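Local coordinates for VirX1 (Cyanophage Syn10, PDB 6QGM), which is a viral halogenase that iodinates diverse substrates, probably with the help of a flavin, as in the related tryptophan halogenases, at residues B[515-518]-B[519-522]; B[104-107]-B[108-111]. One frame throughout, in Å; residues are numbered along the deposited sequence.

Overall arrangement
From the N terminus the chain enters a Rossmann-type region with strand 6-10 and a probable GxGxxG turn. Past strand 91-95 it reaches interaction 2, where residues 104-107 fold back on 108-111 to close a tight turn just ahead of helix 113-120. Some four hundred residues later, helix 494-512 ends and interaction 1 caps the start of helix 518-527. The two local closures lie in series, neither nesting nor crossing, with centres about 34 Å apart and nearest atoms about 16 Å apart. Helix 494-512 relates them: its W501 and H504 meet F104 next to the turn of interaction 2, and the chain leaving it runs into interaction 1, beside strand 74-76 and helix 263-266.

Interaction 1. Residues B[515-518]-B[519-522]; sequences LPTH and YEFL
T517 and E520 grip each other in a capping box, each backbone N-H bound to the other's side chain. T517 N donates to E520 OE1 at 2.9 Å along a nearly straight path (172°), meeting the carboxylate on its anti side and slightly out of plane. In return E520 N reaches T517 OG1 at 3.2 Å. The hydroxyl can do this because it sits between its own backbone N and carbonyl carbon (chi1 66°), a torsion that points OG1 at E520 N, three residues on, in a first turn whose early N-H groups have no preceding helical carbonyl to use. Helical bonding begins at once behind the cap, with F521 N to T517 O at 2.8 Å and L522 N to H518 O at 3.0 Å. One turn apart, H518 and L522 also meet through a CH-pi contact: L522 CD1 lies over one imidazole face, 3.8 Å from the ring centroid. The ring's rotation is fixed from outside, ND1 bonding to M267 O and NE2 to Y75 N. P516 CG approaches the edge of the F521 ring, which also meets F159. The cap lies between helices 494-512 and 518-527, with L522 touching strand 74-76 and Y519 touching helix 263-266.

Interaction 2. Residues B[104-107]-B[108-111]; sequences FFSQ and TDGI
The F105 ring carries the G110 carbonyl over one face, G110 O standing 3.4 Å from F105 CD2. Farther round the ring, I111 CA approaches obliquely, 3.7 Å from F105 CE2; the phenyl group thus touches the backbone at G110 and I111. Its CG is anti to its own carbonyl carbon (chi1 -73°), a setting that brings the ring up against the G110-I111 peptide; F133 and V134 of helix 129-134 add further contacts. G110 O itself is bonded to T113 OG1.

Beside the ring, S106 draws the chain round into an ST motif, a serine or threonine using its side-chain and main-chain oxygens together to accept from N-H groups a few residues ahead. S106 OG receives D109 N at 3.2 Å (153°) and, more weakly, T108 N. The main-chain oxygen completes the motif: G110 N reaches S106 O at 2.9 Å, although this bond is bent to 137°. G110 has a positive phi, which favours glycine, where the chain leaves the turn.

The T108 hydroxyl is a further donor to S106 OG, at 3.0 Å. With the extra hydrogen bond between S106 OG and Y493 OH, this oxygen, on a buried residue, is held from several directions, which should fix its rotation. D109 extends the same anchoring: its OD2 is hydrogen-bonded to Y494 OH and forms a long, weak ion pair with K116 of helix 113-120. Q107 and T108 form the exposed bend, T108 being held there by its hydroxyl and by contact with Y493.

Interaction 1. Residues B[515-518]-B[519-522]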
loop_
_atom_site.group_PDB
_atom_site.type_symbol
_atom_site.label_atom_id
_atom_site.label_comp_id
_atom_site.label_asym_id
_atom_site.label_seq_id
_atom_site.Cartn_x
_atom_site.Cartn_y
_atom_site.Cartn_z
ATOM N N LEU B 515 1.200 44.695 14.632
ATOM C CA LEU B 515 2.153 43.777 15.322
ATOM C C LEU B 515 3.567 44.333 15.172
ATOM O O LEU B 515 3.865 45.044 14.214
ATOM C CB LEU B 515 2.061 42.367 14.732
ATOM C CG LEU B 515 0.753 41.617 15.024
ATOM C CD1 LEU B 515 0.700 40.298 14.254
ATOM C CD2 LEU B 515 0.580 41.355 16.524
ATOM N N PRO B 516 4.488 44.025 16.109
ATOM C CA PRO B 516 5.897 44.358 15.924
ATOM C C PRO B 516 6.496 43.686 14.676
ATOM O O PRO B 516 6.079 42.596 14.320
ATOM C CB PRO B 516 6.584 43.854 17.199
ATOM C CG PRO B 516 5.584 42.918 17.861
ATOM C CD PRO B 516 4.217 43.355 17.388
ATOM N N THR B 517 7.454 44.363 14.034
ATOM C CA THR B 517 8.260 43.825 12.907
ATOM C C THR B 517 9.223 42.781 13.459
ATOM O O THR B 517 9.551 42.872 14.649
ATOM C CB THR B 517 9.052 44.918 12.183
ATOM O OG1 THR B 517 10.021 45.421 13.103
ATOM C CG2 THR B 517 8.186 46.051 11.686
ATOM N N HIS B 518 9.664 41.848 12.618
ATOM C CA HIS B 518 10.680 40.805 12.930
ATOM C C HIS B 518 11.831 41.417 13.745
ATOM O O HIS B 518 12.172 40.852 14.801
ATOM C CB HIS B 518 11.180 40.143 11.629
ATOM C CG HIS B 518 12.095 38.998 11.854
ATOM N ND1 HIS B 518 13.038 38.620 10.931
ATOM C CD2 HIS B 518 12.210 38.148 12.898
ATOM C CE1 HIS B 518 13.701 37.582 11.395
ATOM N NE2 HIS B 518 13.218 37.277 12.601
ATOM N N TYR B 519 12.392 42.537 13.279
ATOM C CA TYR B 519 13.565 43.201 13.890
ATOM C C TYR B 519 13.178 43.698 15.289
ATOM O O TYR B 519 13.901 43.418 16.265
ATOM C CB TYR B 519 14.091 44.324 12.983
ATOM C CG TYR B 519 14.997 45.261 13.730
ATOM C CD1 TYR B 519 16.306 44.922 14.000
ATOM C CD2 TYR B 519 14.513 46.458 14.231
ATOM C CE1 TYR B 519 17.113 45.747 14.767
ATOM C CE2 TYR B 519 15.301 47.289 15.004
ATOM C CZ TYR B 519 16.614 46.937 15.264
ATOM O OH TYR B 519 17.434 47.755 15.987
ATOM N N GLU B 520 12.063 44.426 15.377
ATOM C CA GLU B 520 11.522 44.959 16.656
ATOM C C GLU B 520 11.331 43.795 17.635
ATOM O O GLU B 520 11.783 43.927 18.780
ATOM C CB GLU B 520 10.213 45.713 16.431
ATOM C CG GLU B 520 10.379 47.053 15.737
ATOM C CD GLU B 520 9.069 47.724 15.347
ATOM O OE1 GLU B 520 8.072 47.000 15.130
ATOM O OE2 GLU B 520 9.021 49.003 15.383
ATOM N N PHE B 521 10.706 42.690 17.207
ATOM C CA PHE B 521 10.423 41.518 18.077
ATOM C C PHE B 521 11.747 40.987 18.625
ATOM O O PHE B 521 11.848 40.806 19.848
ATOM C CB PHE B 521 9.657 40.412 17.346
ATOM C CG PHE B 521 9.157 39.297 18.241
ATOM C CD1 PHE B 521 9.990 38.262 18.648
ATOM C CD2 PHE B 521 7.852 39.301 18.698
ATOM C CE1 PHE B 521 9.520 37.251 19.470
ATOM C CE2 PHE B 521 7.385 38.288 19.517
ATOM C CZ PHE B 521 8.218 37.268 19.900
ATOM N N LEU B 522 12.730 40.757 17.747
ATOM C CA LEU B 522 14.058 40.206 18.121
ATOM C C LEU B 522 14.709 41.154 19.135
ATOM O O LEU B 522 15.214 40.668 20.169
ATOM C CB LEU B 522 14.917 40.034 16.863
ATOM C CG LEU B 522 14.611 38.814 15.986
ATOM C CD1 LEU B 522 15.330 38.900 14.638
ATOM C CD2 LEU B 522 14.986 37.523 16.698
#

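Interaction 2. Residues B[104-107]-B[108-111]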
loop_
_atom_site.group_PDB
_atom_site.type_symbol
_atom_site.label_atom_id
_atom_site.label_comp_id
_atom_site.label_asym_id
_atom_site.label_seq_id
_atom_site.Cartn_x
_atom_site.Cartn_y
_atom_site.Cartn_z
ATOM N N PHE B 104 -12.402 28.583 6.055
ATOM C CA PHE B 104 -13.189 29.136 4.920
ATOM C C PHE B 104 -13.477 28.059 3.873
ATOM O O PHE B 104 -13.986 28.398 2.784
ATOM C CB PHE B 104 -12.478 30.353 4.333
ATOM C CG PHE B 104 -12.448 31.537 5.261
ATOM C CD1 PHE B 104 -11.482 31.638 6.251
ATOM C CD2 PHE B 104 -13.405 32.543 5.156
ATOM C CE1 PHE B 104 -11.481 32.720 7.120
ATOM C CE2 PHE B 104 -13.404 33.624 6.024
ATOM C CZ PHE B 104 -12.443 33.709 7.008
ATOM N N PHE B 105 -13.200 26.796 4.189
ATOM C CA PHE B 105 -13.433 25.647 3.271
ATOM C C PHE B 105 -14.926 25.352 3.183
ATOM O O PHE B 105 -15.538 25.247 4.237
ATOM C CB PHE B 105 -12.751 24.365 3.760
ATOM C CG PHE B 105 -11.251 24.324 3.631
ATOM C CD1 PHE B 105 -10.512 25.462 3.342
ATOM C CD2 PHE B 105 -10.570 23.135 3.843
ATOM C CE1 PHE B 105 -9.128 25.398 3.248
ATOM C CE2 PHE B 105 -9.185 23.076 3.733
ATOM C CZ PHE B 105 -8.469 24.204 3.437
ATOM N N SER B 106 -15.452 25.179 1.972
ATOM C CA SER B 106 -16.709 24.441 1.690
ATOM C C SER B 106 -16.678 23.106 2.434
ATOM O O SER B 106 -15.669 22.410 2.357
ATOM C CB SER B 106 -16.898 24.228 0.218
ATOM O OG SER B 106 -17.898 23.256 -0.042
ATOM N N GLN B 107 -17.751 22.780 3.149
ATOM C CA GLN B 107 -17.970 21.470 3.816
ATOM C C GLN B 107 -17.725 20.353 2.795
ATOM O O GLN B 107 -17.011 19.411 3.144
ATOM C CB GLN B 107 -19.405 21.380 4.354
ATOM C CG GLN B 107 -19.620 20.234 5.327
ATOM C CD GLN B 107 -19.325 20.624 6.760
ATOM O OE1 GLN B 107 -19.399 21.794 7.172
ATOM N NE2 GLN B 107 -19.018 19.610 7.554
ATOM N N THR B 108 -18.278 20.482 1.579
ATOM C CA THR B 108 -18.336 19.415 0.541
ATOM C C THR B 108 -17.021 19.364 -0.248
ATOM O O THR B 108 -16.628 18.247 -0.627
ATOM C CB THR B 108 -19.562 19.571 -0.367
ATOM O OG1 THR B 108 -19.569 20.885 -0.906
ATOM C CG2 THR B 108 -20.867 19.347 0.361
ATOM N N ASP B 109 -16.357 20.496 -0.486
ATOM C CA ASP B 109 -15.144 20.564 -1.353
ATOM C C ASP B 109 -13.848 20.493 -0.528
ATOM O O ASP B 109 -12.804 20.291 -1.143
ATOM C CB ASP B 109 -15.153 21.823 -2.222
ATOM C CG ASP B 109 -16.270 21.849 -3.243
ATOM O OD1 ASP B 109 -16.473 20.817 -3.909
ATOM O OD2 ASP B 109 -16.927 22.905 -3.360
ATOM N N GLY B 110 -13.892 20.686 0.797
ATOM C CA GLY B 110 -12.696 20.643 1.658
ATOM C C GLY B 110 -11.542 21.433 1.051
ATOM O O GLY B 110 -11.763 22.606 0.700
ATOM N N ILE B 111 -10.364 20.813 0.906
ATOM C CA ILE B 111 -9.085 21.414 0.401
ATOM C C ILE B 111 -9.236 21.992 -1.017
ATOM O O ILE B 111 -8.425 22.885 -1.390
ATOM C CB ILE B 111 -7.947 20.383 0.474
ATOM C CG1 ILE B 111 -6.588 20.996 0.123
ATOM C CG2 ILE B 111 -8.243 19.174 -0.393
ATOM C CD1 ILE B 111 -5.386 20.153 0.536
#